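PDB 2E85: hydrogenase 3 maturation protease from Escherichia coli, which cleaves a 32-residue peptide from the C-terminus of the precursor of HycE, the large subunit of hydrogenase 3, during maturation of that enzyme. Local coordinates for residues T5-C10 / R54-T59; L61-A66 / G109-L114; I76-P81 / G149-L154. The protein carries 1 engineered substitution. All blocks are in the same frame, centred on the assembly; numbering follows the deposited sequence.

In the fold
The three contacts run across one five-stranded mixed sheet. Contact 2 lies near the centre of the chain and is buried: two parallel strands joined by backbone bonds, with apolar side chains on both faces and calcium at one end. Contacts 1 and 3 are partly buried and lie towards opposite ends of the sheet's strand order. Contact 1 joins the start of strand 6-11 to the turn after helix 50-56, through one backbone carbonyl, a water and a small apolar patch. Contact 3 adds the C-terminal tail to strand 76-78, through two backbone bonds, a water and a CH-pi contact. Contacts 1 and 3 touch contact 2 but not each other; strands 6-11 and 76-78 flank its pair.

Contact 1: T5-C10 / R54-T59; sequences TDVLLC and RELRPT
Thr5 and Thr59 meet through the carbonyl of Thr5. The backbone N of Thr59 donates to Thr5 O at 2.8 Å. The bond is somewhat bent, 148° at the hydrogen, and it lies in the carbonyl plane on a lone pair. The hydroxyl OG1 of Thr59 is 3.1 Å from the same Thr5 O. Its chi1 of 51° sets OG1 between its own N and carbonyl carbon and brings it close to that oxygen. Whether it donates there is open, because its single proton could go to another acceptor. A water also joins the two segments. It donates to Asp6 OD1 at 2.6 Å and lies 2.9 Å from Thr59 OG1. The main partner of the Asp6 carboxylate is Arg60, which forms a salt bridge with OD1.

Beside this polar end is a small apolar patch. Val7 CG2 presses on Pro58 CB at 3.5 Å, tighter than usual for two carbons. The same methyl meets Leu56 CD1 at 4.0 Å. Arg57, with positive phi, is the first residue to leave the helical conformation; its N bonds to Arg54 O at 3.1 Å.

On the helix, Arg54 reaches Asn98 and Tyr99 of the second subunit. Helix 50-56 belongs to a beta-alpha-beta crossover from strand 38-43 to the parallel strand 60-66. Strand 6-11 runs between these two strands and bonds to both, and Val7 packs on Ile40 and Leu61.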
ATOM      1  N   THR B   5      13.929   8.243  17.643  1.00 12.93           N
ATOM      2  CA  THR B   5      14.919   7.519  16.869  1.00 13.35           C
ATOM      3  C   THR B   5      14.295   6.212  16.363  1.00 11.61           C
ATOM      4  O   THR B   5      14.114   6.034  15.166  1.00 12.78           O
ATOM      5  CB  THR B   5      16.201   7.231  17.698  1.00 13.39           C
ATOM      6  OG1 THR B   5      15.845   6.666  18.975  1.00 14.72           O
ATOM      7  CG2 THR B   5      16.948   8.528  17.938  1.00 14.76           C
ATOM      8  N   ASP B   6      13.975   5.324  17.290  1.00 11.04           N
ATOM      9  CA  ASP B   6      13.483   4.009  16.964  1.00  9.27           C
ATOM     10  C   ASP B   6      11.967   3.959  16.985  1.00  8.72           C
ATOM     11  O   ASP B   6      11.349   4.503  17.890  1.00  8.54           O
ATOM     12  CB  ASP B   6      14.051   3.027  17.984  1.00  9.35           C
ATOM     13  CG  ASP B   6      15.542   2.894  17.890  1.00 10.84           C
ATOM     14  OD1 ASP B   6      16.073   3.052  16.788  1.00 13.23           O
ATOM     15  OD2 ASP B   6      16.177   2.600  18.921  1.00 15.22           O
ATOM     16  N   VAL B   7      11.384   3.265  16.021  1.00  7.76           N
ATOM     17  CA  VAL B   7       9.925   3.035  16.015  1.00  6.95           C
ATOM     18  C   VAL B   7       9.688   1.543  15.835  1.00  6.40           C
ATOM     19  O   VAL B   7      10.371   0.912  15.041  1.00  6.42           O
ATOM     20  CB  VAL B   7       9.238   3.850  14.887  1.00  7.66           C
ATOM     21  CG1 VAL B   7       7.745   3.533  14.814  1.00  6.79           C
ATOM     22  CG2 VAL B   7       9.435   5.367  15.146  1.00  7.99           C
ATOM     23  N   LEU B   8       8.706   1.022  16.572  1.00  6.05           N
ATOM     24  CA  LEU B   8       8.332  -0.392  16.519  1.00  6.75           C
ATOM     25  C   LEU B   8       6.887  -0.463  16.070  1.00  6.80           C
ATOM     26  O   LEU B   8       5.989   0.059  16.745  1.00  7.09           O
ATOM     27  CB  LEU B   8       8.507  -1.026  17.902  1.00  6.55           C
ATOM     28  CG  LEU B   8       7.897  -2.426  18.131  1.00  6.91           C
ATOM     29  CD1 LEU B   8       8.437  -3.428  17.125  1.00  8.66           C
ATOM     30  CD2 LEU B   8       8.050  -2.907  19.579  1.00  9.39           C
ATOM     31  N   LEU B   9       6.659  -1.083  14.915  1.00  6.11           N
ATOM     32  CA  LEU B   9       5.276  -1.235  14.389  1.00  6.64           C
ATOM     33  C   LEU B   9       4.873  -2.658  14.670  1.00  6.99           C
ATOM     34  O   LEU B   9       5.518  -3.588  14.194  1.00  7.30           O
ATOM     35  CB  LEU B   9       5.206  -0.947  12.889  1.00  5.08           C
ATOM     36  CG  LEU B   9       3.837  -1.271  12.233  1.00  6.48           C
ATOM     37  CD1 LEU B   9       2.706  -0.360  12.792  1.00  8.83           C
ATOM     38  CD2 LEU B   9       3.866  -1.193  10.730  1.00  7.34           C
ATOM     39  N   CYS B  10       3.820  -2.827  15.474  1.00  6.99           N
ATOM     40  CA  CYS B  10       3.356  -4.176  15.822  1.00  8.01           C
ATOM     41  C   CYS B  10       2.120  -4.459  14.999  1.00  8.13           C
ATOM     42  O   CYS B  10       1.134  -3.744  15.155  1.00  8.90           O
ATOM     43  CB  CYS B  10       2.946  -4.280  17.282  1.00  7.42           C
ATOM     44  SG  CYS B  10       4.366  -4.186  18.423  1.00 11.70           S
ATOM     45  N   ARG B  54       5.983   7.915   9.131  1.00 10.59           N
ATOM     46  CA  ARG B  54       6.804   8.893   8.392  1.00 11.46           C
ATOM     47  C   ARG B  54       6.957  10.204   9.160  1.00 11.84           C
ATOM     48  O   ARG B  54       8.052  10.790   9.181  1.00 11.86           O
ATOM     49  CB  ARG B  54       6.213   9.195   7.017  1.00 13.59           C
ATOM     50  CG  ARG B  54       6.172   8.041   6.071  1.00 16.01           C
ATOM     51  CD  ARG B  54       5.761   8.540   4.681  1.00 18.44           C
ATOM     52  NE  ARG B  54       4.593   9.440   4.676  1.00 18.96           N
ATOM     53  CZ  ARG B  54       3.859   9.709   3.593  1.00 18.92           C
ATOM     54  NH1 ARG B  54       4.157   9.128   2.433  1.00 19.28           N
ATOM     55  NH2 ARG B  54       2.809  10.531   3.667  1.00 16.06           N
ATOM     56  N   GLU B  55       5.877  10.632   9.812  1.00 11.34           N
ATOM     57  CA  GLU B  55       5.842  11.866  10.603  1.00 12.42           C
ATOM     58  C   GLU B  55       6.727  11.797  11.846  1.00 12.88           C
ATOM     59  O   GLU B  55       7.271  12.824  12.288  1.00 13.36           O
ATOM     60  CB  GLU B  55       4.399  12.242  10.963  1.00 12.85           C
ATOM     61  CG  GLU B  55       3.548  12.685   9.762  1.00 17.11           C
ATOM     62  CD  GLU B  55       4.188  13.823   8.967  1.00 23.86           C
ATOM     63  OE1 GLU B  55       4.583  14.832   9.593  1.00 28.45           O
ATOM     64  OE2 GLU B  55       4.303  13.701   7.717  1.00 25.22           O
ATOM     65  N   LEU B  56       6.896  10.585  12.384  1.00 11.28           N
ATOM     66  CA  LEU B  56       7.800  10.343  13.521  1.00 11.54           C
ATOM     67  C   LEU B  56       9.273  10.545  13.133  1.00 11.99           C
ATOM     68  O   LEU B  56      10.129  10.757  14.012  1.00 11.71           O
ATOM     69  CB  LEU B  56       7.556   8.948  14.097  1.00 11.43           C
ATOM     70  CG  LEU B  56       6.340   8.815  15.016  1.00 10.72           C
ATOM     71  CD1 LEU B  56       5.994   7.308  15.184  1.00 10.66           C
ATOM     72  CD2 LEU B  56       6.571   9.505  16.373  1.00 10.76           C
ATOM     73  N   ARG B  57       9.547  10.510  11.827  1.00 12.62           N
ATOM     74  CA  ARG B  57      10.912  10.667  11.291  1.00 15.10           C
ATOM     75  C   ARG B  57      11.940   9.755  11.990  1.00 14.44           C
ATOM     76  O   ARG B  57      12.999  10.217  12.473  1.00 15.52           O
ATOM     77  CB  ARG B  57      11.337  12.131  11.346  1.00 15.75           C
ATOM     78  CG  ARG B  57      10.390  13.066  10.581  1.00 20.80           C
ATOM     79  CD  ARG B  57      10.823  14.507  10.700  1.00 26.98           C
ATOM     80  NE  ARG B  57      10.877  14.889  12.106  1.00 33.73           N
ATOM     81  CZ  ARG B  57      11.191  16.095  12.568  1.00 37.58           C
ATOM     82  NH1 ARG B  57      11.478  17.094  11.733  1.00 38.61           N
ATOM     83  NH2 ARG B  57      11.202  16.303  13.881  1.00 38.83           N
ATOM     84  N   PRO B  58      11.650   8.448  12.040  1.00 14.32           N
ATOM     85  CA  PRO B  58      12.577   7.553  12.708  1.00 13.83           C
ATOM     86  C   PRO B  58      13.857   7.353  11.921  1.00 13.45           C
ATOM     87  O   PRO B  58      13.900   7.590  10.703  1.00 13.51           O
ATOM     88  CB  PRO B  58      11.824   6.232  12.780  1.00 14.87           C
ATOM     89  CG  PRO B  58      10.802   6.309  11.717  1.00 14.69           C
ATOM     90  CD  PRO B  58      10.493   7.731  11.475  1.00 14.26           C
ATOM     91  N   THR B  59      14.878   6.930  12.646  1.00 13.37           N
ATOM     92  CA  THR B  59      16.145   6.488  12.086  1.00 13.84           C
ATOM     93  C   THR B  59      16.136   4.969  11.870  1.00 12.71           C
ATOM     94  O   THR B  59      16.897   4.436  11.057  1.00 13.08           O
ATOM     95  CB  THR B  59      17.324   6.877  13.023  1.00 14.13           C
ATOM     96  OG1 THR B  59      17.039   6.431  14.358  1.00 17.53           O
ATOM     97  CG2 THR B  59      17.493   8.394  13.047  1.00 16.96           C
TER
HETATM   98  O   HOH W   1      18.230   4.254  15.918  1.00 21.56           O

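Contact 2: L61-A66 / G109-L114; sequences LLIVDA and GEVIFL. With CA (calcium ion), chain F.
Leu61 and Ile112 are linked by one of five backbone hydrogen bonds between these strands. Leu61 N donates to Glu110 O, and Leu61 O accepts from Ile112 N at 2.8 Å. Ile63 then bonds to Ile112 O through its N and to Leu114 N through its O. Asp65 N closes the series on Leu114 O at 3.0 Å. Weaker CA-H...O contacts fall between these bonds, such as Val111 CA to Leu61 O at 3.3 Å.

The strands are parallel, with axes 13° apart. They belong to the central sheet of the hydrogenase maturation protease fold. Strand 6-11 pairs with the other edge of strand 60-66. Helix 97-108 covers the face that carries Leu61, Ile63, Val111 and Phe113.

Apolar packing is found on both faces. On the face under the helix, Ile63 CG2 lies obliquely to the Phe113 ring, 3.7 Å from CE1. The ring is brought there by CG anti to the backbone N (chi1 -176°). Its CZ reaches on to Asp65 CB at 3.9 Å. Leu61 CD2 meets Val111 CG1 at 4.1 Å. On the face of Leu62 and Val64, Leu62 CD1 touches Ile112 CG2 at 3.7 Å.

Metal binding takes place at the C-terminal end of strand 60-66. Asp65 OD1 binds the calcium ion at 2.3 Å and Ala66 O binds it as well. Three waters and Asp19 complete the site. Two of these waters also donate to Asp65 OD2, which would help hold the carboxylate in place. By similarity, Asp19, Asp65 and His93 bind nickel.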
ATOM      1  N   LEU B  61      13.298   1.491  11.968  1.00  7.68           N
ATOM      2  CA  LEU B  61      11.952   0.963  12.092  1.00  6.38           C
ATOM      3  C   LEU B  61      12.013  -0.581  12.170  1.00  6.82           C
ATOM      4  O   LEU B  61      12.570  -1.224  11.272  1.00  7.84           O
ATOM      5  CB  LEU B  61      11.127   1.351  10.885  1.00  6.16           C
ATOM      6  CG  LEU B  61       9.725   0.706  10.831  1.00 10.06           C
ATOM      7  CD1 LEU B  61       8.813   1.215  11.905  1.00 10.79           C
ATOM      8  CD2 LEU B  61       9.122   0.905   9.453  1.00  9.22           C
ATOM      9  N   LEU B  62      11.419  -1.140  13.229  1.00  7.44           N
ATOM     10  CA  LEU B  62      11.271  -2.584  13.410  1.00  7.16           C
ATOM     11  C   LEU B  62       9.788  -2.915  13.256  1.00  6.59           C
ATOM     12  O   LEU B  62       8.950  -2.304  13.913  1.00  7.62           O
ATOM     13  CB  LEU B  62      11.723  -3.003  14.816  1.00  7.69           C
ATOM     14  CG  LEU B  62      11.565  -4.467  15.226  1.00  7.98           C
ATOM     15  CD1 LEU B  62      12.212  -5.495  14.256  1.00  8.08           C
ATOM     16  CD2 LEU B  62      12.078  -4.696  16.624  1.00  9.02           C
ATOM     17  N   ILE B  63       9.498  -3.912  12.436  1.00  6.07           N
ATOM     18  CA  ILE B  63       8.117  -4.359  12.238  1.00  6.54           C
ATOM     19  C   ILE B  63       8.046  -5.780  12.726  1.00  7.22           C
ATOM     20  O   ILE B  63       8.881  -6.602  12.330  1.00  7.69           O
ATOM     21  CB  ILE B  63       7.749  -4.327  10.741  1.00  7.02           C
ATOM     22  CG1 ILE B  63       7.902  -2.907  10.204  1.00  6.48           C
ATOM     23  CG2 ILE B  63       6.324  -4.836  10.506  1.00  7.18           C
ATOM     24  CD1 ILE B  63       7.940  -2.793   8.681  1.00 14.79           C
ATOM     25  N   VAL B  64       7.073  -6.067  13.591  1.00  7.56           N
ATOM     26  CA  VAL B  64       6.907  -7.405  14.150  1.00  7.51           C
ATOM     27  C   VAL B  64       5.506  -7.908  13.802  1.00  7.30           C
ATOM     28  O   VAL B  64       4.509  -7.234  14.088  1.00  6.34           O
ATOM     29  CB  VAL B  64       7.068  -7.404  15.691  1.00  8.07           C
ATOM     30  CG1 VAL B  64       6.600  -8.756  16.306  1.00  6.96           C
ATOM     31  CG2 VAL B  64       8.528  -7.005  16.103  1.00  6.79           C
ATOM     32  N   ASP B  65       5.438  -9.103  13.216  1.00  7.94           N
ATOM     33  CA  ASP B  65       4.170  -9.633  12.730  1.00  9.14           C
ATOM     34  C   ASP B  65       4.218 -11.149  12.779  1.00  9.01           C
ATOM     35  O   ASP B  65       5.221 -11.742  12.412  1.00  9.21           O
ATOM     36  CB  ASP B  65       3.961  -9.175  11.278  1.00  9.69           C
ATOM     37  CG  ASP B  65       2.545  -9.478  10.744  1.00 14.25           C
ATOM     38  OD1 ASP B  65       1.671  -9.912  11.502  1.00 18.49           O
ATOM     39  OD2 ASP B  65       2.295  -9.222   9.547  1.00 24.89           O
ATOM     40  N   ALA B  66       3.132 -11.783  13.219  1.00  9.53           N
ATOM     41  CA  ALA B  66       2.984 -13.203  13.075  1.00  9.05           C
ATOM     42  C   ALA B  66       2.842 -13.481  11.558  1.00 10.85           C
ATOM     43  O   ALA B  66       2.008 -12.857  10.886  1.00 11.17           O
ATOM     44  CB  ALA B  66       1.723 -13.672  13.807  1.00 10.42           C
ATOM     45  N   GLY B 109      15.790   4.147   6.337  1.00 20.64           N
ATOM     46  CA  GLY B 109      17.204   3.824   6.198  1.00 21.69           C
ATOM     47  C   GLY B 109      17.733   2.710   7.089  1.00 21.10           C
ATOM     48  O   GLY B 109      18.799   2.172   6.818  1.00 21.99           O
ATOM     49  N   GLU B 110      17.033   2.383   8.172  1.00 18.80           N
ATOM     50  CA  GLU B 110      17.086   0.999   8.630  1.00 16.98           C
ATOM     51  C   GLU B 110      15.669   0.517   8.933  1.00 15.07           C
ATOM     52  O   GLU B 110      15.015   1.042   9.837  1.00 14.16           O
ATOM     53  CB  GLU B 110      17.976   0.822   9.838  1.00 18.55           C
ATOM     54  CG  GLU B 110      18.136  -0.631  10.238  1.00 21.79           C
ATOM     55  CD  GLU B 110      19.294  -0.844  11.196  1.00 25.66           C
ATOM     56  OE1 GLU B 110      19.673   0.133  11.870  1.00 27.72           O
ATOM     57  OE2 GLU B 110      19.814  -1.981  11.263  1.00 26.40           O
ATOM     58  N   VAL B 111      15.231  -0.472   8.153  1.00 12.77           N
ATOM     59  CA  VAL B 111      13.928  -1.130   8.318  1.00 10.60           C
ATOM     60  C   VAL B 111      14.154  -2.626   8.485  1.00  9.92           C
ATOM     61  O   VAL B 111      14.844  -3.259   7.673  1.00 11.62           O
ATOM     62  CB  VAL B 111      12.998  -0.826   7.118  1.00 10.82           C
ATOM     63  CG1 VAL B 111      11.632  -1.514   7.276  1.00 10.71           C
ATOM     64  CG2 VAL B 111      12.840   0.665   6.959  1.00 11.99           C
ATOM     65  N   ILE B 112      13.605  -3.190   9.559  1.00  8.87           N
ATOM     66  CA  ILE B 112      13.821  -4.598   9.887  1.00  9.18           C
ATOM     67  C   ILE B 112      12.439  -5.221   9.958  1.00  8.87           C
ATOM     68  O   ILE B 112      11.609  -4.715  10.697  1.00  9.23           O
ATOM     69  CB  ILE B 112      14.519  -4.720  11.289  1.00  9.25           C
ATOM     70  CG1 ILE B 112      15.833  -3.925  11.304  1.00 10.26           C
ATOM     71  CG2 ILE B 112      14.862  -6.169  11.691  1.00  8.38           C
ATOM     72  CD1 ILE B 112      16.358  -3.566  12.696  1.00 14.79           C
ATOM     73  N   PHE B 113      12.211  -6.312   9.227  1.00  7.81           N
ATOM     74  CA  PHE B 113      10.930  -7.015   9.308  1.00  7.48           C
ATOM     75  C   PHE B 113      11.162  -8.314  10.025  1.00  7.20           C
ATOM     76  O   PHE B 113      11.892  -9.181   9.507  1.00  6.89           O
ATOM     77  CB  PHE B 113      10.368  -7.340   7.918  1.00  8.25           C
ATOM     78  CG  PHE B 113       9.018  -7.960   7.992  1.00  8.60           C
ATOM     79  CD1 PHE B 113       7.894  -7.154   8.007  1.00 12.38           C
ATOM     80  CD2 PHE B 113       8.874  -9.353   8.166  1.00 11.84           C
ATOM     81  CE1 PHE B 113       6.637  -7.709   8.143  1.00 13.82           C
ATOM     82  CE2 PHE B 113       7.602  -9.917   8.290  1.00 13.84           C
ATOM     83  CZ  PHE B 113       6.494  -9.087   8.281  1.00 11.43           C
ATOM     84  N   LEU B 114      10.516  -8.474  11.177  1.00  7.81           N
ATOM     85  CA  LEU B 114      10.609  -9.670  11.995  1.00  8.14           C
ATOM     86  C   LEU B 114       9.309 -10.491  12.030  1.00  8.29           C
ATOM     87  O   LEU B 114       8.242  -9.990  12.410  1.00  9.04           O
ATOM     88  CB  LEU B 114      11.004  -9.280  13.413  1.00  8.66           C
ATOM     89  CG  LEU B 114      11.262 -10.399  14.421  1.00  9.39           C
ATOM     90  CD1 LEU B 114      12.178  -9.913  15.527  1.00 11.64           C
ATOM     91  CD2 LEU B 114       9.977 -10.982  15.039  1.00 13.51           C
TER
HETATM   92 CA    CA F1004      -0.087 -11.294  10.930  1.00 19.65          CA
HETATM   93  O   HOH W   2       0.446 -10.886   8.614  1.00 36.07           O
HETATM   94  O   HOH W   3      -0.957  -9.371   9.704  1.00 13.31           O
HETATM   95  O   HOH W   4      -1.095 -12.800   9.597  1.00 26.83           O

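Contact 3: I76-P81 / G149-L154; sequences IRIIDP and GGFAQL
Ile76 reaches Phe151 with CG2, which stands anti to the backbone N because chi1 is -67°. Phe151 has chi1 -63°, with CG anti to its carbonyl carbon, and this sets the ring beneath that methyl. Ile76 CG2 sits over one face, 3.8 Å from the ring centroid and 24° off the normal, a CH-pi contact. It is offset towards the rim, and CD1 of the ring is the nearest atom at 3.5 Å. The two side chains are slanted against each other. Phe151 also makes a cation-pi contact with Arg141 and packs on Leu114.

The tail runs beside the strand and bonds to both the N and the O of Ile78. Ile78 N donates to Ala152 O at 2.9 Å, and Ile78 O accepts from Leu154 N at 2.8 Å. Gln153 stands between the two bonds, and its CA-H also points at Ile78 O.

This is a single beta bridge. The C-terminal tail adds it to strand 76-78, an outermost strand of the sheet within this chain. The neighbouring residues Arg77 and Ile79 bond to strand 111-116.

A water extends the pairing. It donates to Ile76 O and accepts from Ala152 N, both at 2.9 Å. Ile76 O takes a second bond, from Arg77 NH1, which comes from above the carbonyl plane. Arg77 bends at chi2, and its CD lies 4.0 Å from Ala152 CB. The main partner of its guanidinium is Glu75, through a salt bridge.

Leu154 and Ile79 both touch Met69. Past the strand, Asp80 is the N-cap of helix 81-86, and its OD1 accepts from Asp82 N.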
ATOM      1  N   ILE B  76      11.343 -17.462  15.216  1.00  7.94           N
ATOM      2  CA  ILE B  76      11.454 -16.026  14.938  1.00  7.40           C
ATOM      3  C   ILE B  76      12.503 -15.865  13.844  1.00  8.08           C
ATOM      4  O   ILE B  76      13.604 -16.417  13.985  1.00  7.79           O
ATOM      5  CB  ILE B  76      12.007 -15.276  16.187  1.00  8.98           C
ATOM      6  CG1 ILE B  76      10.987 -15.336  17.315  1.00  8.59           C
ATOM      7  CG2 ILE B  76      12.241 -13.778  15.904  1.00  8.49           C
ATOM      8  CD1 ILE B  76      11.553 -15.074  18.713  1.00 14.79           C
ATOM      9  N   ARG B  77      12.196 -15.110  12.774  1.00  6.88           N
ATOM     10  CA  ARG B  77      13.206 -14.838  11.735  1.00  7.35           C
ATOM     11  C   ARG B  77      13.076 -13.434  11.214  1.00  8.10           C
ATOM     12  O   ARG B  77      11.995 -12.870  11.226  1.00  7.55           O
ATOM     13  CB  ARG B  77      13.084 -15.772  10.529  1.00  7.17           C
ATOM     14  CG  ARG B  77      13.179 -17.272  10.808  1.00  9.23           C
ATOM     15  CD  ARG B  77      14.615 -17.709  11.032  1.00 10.94           C
ATOM     16  NE  ARG B  77      14.708 -19.169  11.124  1.00 12.01           N
ATOM     17  CZ  ARG B  77      14.430 -19.897  12.213  1.00 13.28           C
ATOM     18  NH1 ARG B  77      13.996 -19.346  13.340  1.00 10.59           N
ATOM     19  NH2 ARG B  77      14.584 -21.217  12.160  1.00 14.51           N
ATOM     20  N   ILE B  78      14.203 -12.862  10.772  1.00  7.49           N
ATOM     21  CA  ILE B  78      14.179 -11.643  10.013  1.00  9.72           C
ATOM     22  C   ILE B  78      14.016 -12.000   8.546  1.00 10.03           C
ATOM     23  O   ILE B  78      14.753 -12.858   8.025  1.00 11.37           O
ATOM     24  CB  ILE B  78      15.499 -10.879  10.138  1.00  9.73           C
ATOM     25  CG1 ILE B  78      15.895 -10.649  11.624  1.00 11.22           C
ATOM     26  CG2 ILE B  78      15.463  -9.626   9.251  1.00 12.92           C
ATOM     27  CD1 ILE B  78      16.650 -11.777  12.145  1.00 14.79           C
ATOM     28  N   ILE B  79      13.064 -11.346   7.894  1.00  8.90           N
ATOM     29  CA  ILE B  79      12.807 -11.593   6.474  1.00 10.70           C
ATOM     30  C   ILE B  79      13.379 -10.474   5.623  1.00 11.00           C
ATOM     31  O   ILE B  79      13.014  -9.288   5.760  1.00 10.94           O
ATOM     32  CB  ILE B  79      11.342 -11.767   6.129  1.00 11.71           C
ATOM     33  CG1 ILE B  79      10.664 -12.710   7.117  1.00 10.65           C
ATOM     34  CG2 ILE B  79      11.214 -12.253   4.660  1.00 11.51           C
ATOM     35  CD1 ILE B  79      11.420 -13.886   7.664  1.00 14.79           C
ATOM     36  N   ASP B  80      14.325 -10.842   4.770  1.00 13.99           N
ATOM     37  CA  ASP B  80      14.963  -9.887   3.875  1.00 15.89           C
ATOM     38  C   ASP B  80      13.927  -9.268   2.926  1.00 16.53           C
ATOM     39  O   ASP B  80      13.057  -9.981   2.401  1.00 14.69           O
ATOM     40  CB  ASP B  80      16.049 -10.621   3.087  1.00 16.63           C
ATOM     41  CG  ASP B  80      16.871  -9.702   2.203  1.00 21.73           C
ATOM     42  OD1 ASP B  80      16.363  -9.221   1.170  1.00 25.38           O
ATOM     43  OD2 ASP B  80      18.063  -9.487   2.534  1.00 27.17           O
ATOM     44  N   PRO B  81      13.999  -7.939   2.701  1.00 18.49           N
ATOM     45  CA  PRO B  81      12.991  -7.304   1.853  1.00 20.40           C
ATOM     46  C   PRO B  81      12.872  -7.894   0.443  1.00 21.48           C
ATOM     47  O   PRO B  81      11.777  -7.878  -0.147  1.00 22.43           O
ATOM     48  CB  PRO B  81      13.439  -5.840   1.832  1.00 20.77           C
ATOM     49  CG  PRO B  81      14.135  -5.667   3.100  1.00 20.17           C
ATOM     50  CD  PRO B  81      14.951  -6.935   3.201  1.00 19.00           C
ATOM     51  N   GLY B 149      19.081  -7.843  16.028  1.00 16.92           N
ATOM     52  CA  GLY B 149      18.753  -8.246  17.386  1.00 16.18           C
ATOM     53  C   GLY B 149      19.209  -9.650  17.736  1.00 16.02           C
ATOM     54  O   GLY B 149      18.733 -10.217  18.708  1.00 15.99           O
ATOM     55  N   GLY B 150      20.129 -10.195  16.934  1.00 15.42           N
ATOM     56  CA  GLY B 150      20.648 -11.544  17.108  1.00 15.12           C
ATOM     57  C   GLY B 150      19.778 -12.651  16.516  1.00 14.42           C
ATOM     58  O   GLY B 150      20.036 -13.830  16.736  1.00 14.18           O
ATOM     59  N   PHE B 151      18.741 -12.271  15.784  1.00 13.98           N
ATOM     60  CA  PHE B 151      17.876 -13.256  15.140  1.00 13.75           C
ATOM     61  C   PHE B 151      18.387 -13.687  13.765  1.00 13.92           C
ATOM     62  O   PHE B 151      19.064 -12.912  13.050  1.00 13.92           O
ATOM     63  CB  PHE B 151      16.438 -12.734  15.045  1.00 13.34           C
ATOM     64  CG  PHE B 151      15.803 -12.503  16.389  1.00 11.30           C
ATOM     65  CD1 PHE B 151      15.469 -13.572  17.205  1.00 11.61           C
ATOM     66  CD2 PHE B 151      15.620 -11.198  16.859  1.00 13.42           C
ATOM     67  CE1 PHE B 151      14.880 -13.355  18.473  1.00 11.77           C
ATOM     68  CE2 PHE B 151      15.038 -10.957  18.101  1.00 12.34           C
ATOM     69  CZ  PHE B 151      14.677 -12.031  18.921  1.00 11.08           C
ATOM     70  N   ALA B 152      18.057 -14.923  13.392  1.00 13.20           N
ATOM     71  CA  ALA B 152      18.467 -15.479  12.089  1.00 13.49           C
ATOM     72  C   ALA B 152      17.607 -14.965  10.949  1.00 13.07           C
ATOM     73  O   ALA B 152      16.424 -14.678  11.137  1.00 12.99           O
ATOM     74  CB  ALA B 152      18.403 -16.978  12.097  1.00 12.82           C
ATOM     75  N   GLN B 153      18.210 -14.876   9.767  1.00 13.97           N
ATOM     76  CA  GLN B 153      17.491 -14.577   8.537  1.00 15.22           C
ATOM     77  C   GLN B 153      16.667 -15.782   8.122  1.00 14.80           C
ATOM     78  O   GLN B 153      17.178 -16.902   8.211  1.00 15.09           O
ATOM     79  CB  GLN B 153      18.517 -14.268   7.448  1.00 15.92           C
ATOM     80  CG  GLN B 153      17.906 -13.720   6.181  1.00 22.25           C
ATOM     81  CD  GLN B 153      17.482 -12.287   6.336  1.00 29.44           C
ATOM     82  OE1 GLN B 153      16.292 -11.986   6.327  1.00 33.61           O
ATOM     83  NE2 GLN B 153      18.455 -11.384   6.517  1.00 31.82           N
ATOM     84  N   LEU B 154      15.408 -15.570   7.699  1.00 14.54           N
ATOM     85  CA  LEU B 154      14.601 -16.620   7.084  1.00 14.69           C
ATOM     86  C   LEU B 154      15.315 -17.100   5.839  1.00 15.05           C
ATOM     87  O   LEU B 154      15.735 -16.292   5.012  1.00 13.46           O
ATOM     88  CB  LEU B 154      13.205 -16.121   6.648  1.00 14.18           C
ATOM     89  CG  LEU B 154      11.888 -16.924   6.655  1.00 16.09           C
ATOM     90  CD1 LEU B 154      10.911 -16.453   5.607  1.00 13.13           C
ATOM     91  CD2 LEU B 154      11.904 -18.479   6.757  1.00 11.74           C
TER
HETATM   92  O   HOH W   5      16.317 -16.540  15.025  1.00 16.32           O